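Local coordinates for alpha-14 giardin (Giardia lamblia, PDB 3CHJ), which binds calcium and, as an annexin, probably phospholipids, and may link the lipid bilayer to the underlying axoneme as a calcium-regulated structural element, at residues 301-304 with 305-309. Residues are numbered along the deposited sequence; the frame is centred on the assembly and turned at random.
Sequences GVYG and DAIKL
D305, A306, I307 and K308 donate their backbone N-H groups to the carbonyls of G301, V302, Y303 and G304, four successive i to i+4 bonds of one alpha-helix. The shortest runs from A306 N to V302 O, at 2.8 Å. The main side-chain pair is Y303 with I307. Y303 has CG anti to its own nitrogen (chi1 178°), which sets the ring beside its carbonyl carbon and out from the helix. I307 CG1 sits over one face of the Y303 ring, offset toward the rim, in a CH-pi contact 4.2 Å from the centroid. I307 CD1 reaches on toward the phenol end, 4.0 Å from Y303 OH. That hydroxyl is hydrogen-bonded to N266. The segments belong to helix 301-310, within the fourth annexin repeat. I307 also meets L74 of helix 69-78 and C295 of helix 291-298, while A306 packs on I33 and F71. K308 bends at chi3 (-77°), and its NZ forms a salt bridge to D305 OD1 at 3.6 Å. The bent chain runs alongside the G304 carbonyl, with K308 CE 3.7 Å from G304 O. A water 2.8 Å from G301 O, and within hydrogen-bonding distance of D305 OD1, bridges the two.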
ATOM      1  N   GLY A 301      23.349   1.519  -3.319  1.00 20.63           N
ATOM      2  CA  GLY A 301      23.329   2.877  -3.829  1.00 18.82           C
ATOM      3  C   GLY A 301      22.212   3.751  -3.307  1.00 18.22           C
ATOM      4  O   GLY A 301      21.598   3.455  -2.266  1.00 17.86           O
ATOM      5  N   VAL A 302      21.992   4.842  -4.019  1.00 17.40           N
ATOM      6  CA  VAL A 302      21.101   5.906  -3.606  1.00 16.44           C
ATOM      7  C   VAL A 302      19.663   5.412  -3.434  1.00 15.62           C
ATOM      8  O   VAL A 302      18.943   5.908  -2.558  1.00 15.08           O
ATOM      9  CB  VAL A 302      21.184   7.141  -4.558  1.00 17.18           C
ATOM     10  CG1 VAL A 302      20.594   6.854  -5.925  1.00 17.55           C
ATOM     11  CG2 VAL A 302      20.577   8.381  -3.899  1.00 19.19           C
ATOM     12  N   TYR A 303      19.256   4.452  -4.247  1.00 14.95           N
ATOM     13  CA  TYR A 303      17.880   3.948  -4.159  1.00 14.27           C
ATOM     14  C   TYR A 303      17.626   3.332  -2.796  1.00 14.70           C
ATOM     15  O   TYR A 303      16.584   3.574  -2.175  1.00 14.14           O
ATOM     16  CB  TYR A 303      17.574   2.954  -5.296  1.00 14.64           C
ATOM     17  CG  TYR A 303      16.177   2.361  -5.250  1.00 14.81           C
ATOM     18  CD1 TYR A 303      15.064   3.140  -5.542  1.00 14.49           C
ATOM     19  CD2 TYR A 303      15.975   1.028  -4.899  1.00 14.30           C
ATOM     20  CE1 TYR A 303      13.780   2.596  -5.506  1.00 14.23           C
ATOM     21  CE2 TYR A 303      14.701   0.465  -4.858  1.00 16.00           C
ATOM     22  CZ  TYR A 303      13.605   1.266  -5.157  1.00 16.02           C
ATOM     23  OH  TYR A 303      12.352   0.704  -5.097  1.00 17.93           O
ATOM     24  N   GLY A 304      18.560   2.516  -2.328  1.00 14.80           N
ATOM     25  CA  GLY A 304      18.455   1.929  -0.997  1.00 14.39           C
ATOM     26  C   GLY A 304      18.422   2.999   0.072  1.00 14.94           C
ATOM     27  O   GLY A 304      17.634   2.914   1.017  1.00 14.85           O
ATOM     28  N   ASP A 305      19.262   4.021  -0.076  1.00 14.73           N
ATOM     29  CA  ASP A 305      19.295   5.118   0.891  1.00 14.86           C
ATOM     30  C   ASP A 305      17.965   5.857   0.914  1.00 14.14           C
ATOM     31  O   ASP A 305      17.495   6.258   1.975  1.00 14.53           O
ATOM     32  CB  ASP A 305      20.466   6.060   0.582  1.00 16.40           C
ATOM     33  CG  ASP A 305      21.832   5.403   0.851  1.00 19.17           C
ATOM     34  OD1 ASP A 305      21.912   4.413   1.614  1.00 22.17           O
ATOM     35  OD2 ASP A 305      22.829   5.895   0.278  1.00 25.76           O
ATOM     36  N   ALA A 306      17.337   6.004  -0.254  1.00 13.15           N
ATOM     37  CA  ALA A 306      16.047   6.684  -0.341  1.00 12.56           C
ATOM     38  C   ALA A 306      14.932   5.911   0.356  1.00 13.00           C
ATOM     39  O   ALA A 306      14.110   6.511   1.053  1.00 12.78           O
ATOM     40  CB  ALA A 306      15.671   6.960  -1.802  1.00 12.91           C
ATOM     41  N   ILE A 307      14.884   4.594   0.140  1.00 12.63           N
ATOM     42  CA  ILE A 307      13.887   3.760   0.801  1.00 12.19           C
ATOM     43  C   ILE A 307      14.064   3.832   2.317  1.00 12.98           C
ATOM     44  O   ILE A 307      13.082   4.063   3.045  1.00 13.55           O
ATOM     45  CB  ILE A 307      13.928   2.296   0.293  1.00 12.78           C
ATOM     46  CG1 ILE A 307      13.593   2.228  -1.199  1.00 12.69           C
ATOM     47  CG2 ILE A 307      13.011   1.367   1.139  1.00 12.06           C
ATOM     48  CD1 ILE A 307      12.194   2.764  -1.619  1.00 13.99           C
ATOM     49  N   LYS A 308      15.312   3.707   2.789  1.00 13.24           N
ATOM     50  CA  LYS A 308      15.610   3.780   4.239  1.00 13.94           C
ATOM     51  C   LYS A 308      15.171   5.124   4.808  1.00 13.49           C
ATOM     52  O   LYS A 308      14.546   5.175   5.880  1.00 13.90           O
ATOM     53  CB  LYS A 308      17.107   3.585   4.522  1.00 14.85           C
ATOM     54  CG  LYS A 308      17.557   2.140   4.464  1.00 17.42           C
ATOM     55  CD  LYS A 308      18.980   1.955   4.945  1.00 22.61           C
ATOM     56  CE  LYS A 308      19.982   2.410   3.877  1.00 24.73           C
ATOM     57  NZ  LYS A 308      21.373   1.921   4.144  1.00 29.16           N
ATOM     58  N   LEU A 309      15.467   6.213   4.089  1.00 12.83           N
ATOM     59  CA  LEU A 309      15.129   7.549   4.575  1.00 12.99           C
ATOM     60  C   LEU A 309      13.615   7.802   4.612  1.00 12.05           C
ATOM     61  O   LEU A 309      13.084   8.382   5.559  1.00 13.12           O
ATOM     62  CB  LEU A 309      15.830   8.609   3.703  1.00 12.79           C
ATOM     63  CG  LEU A 309      15.679  10.066   4.132  1.00 15.95           C
ATOM     64  CD1 LEU A 309      16.096  10.260   5.579  1.00 17.35           C
ATOM     65  CD2 LEU A 309      16.522  10.931   3.197  1.00 15.34           C
TER
HETATM   66  O   HOH W   1      22.109   1.840  -0.028  1.00 27.35           O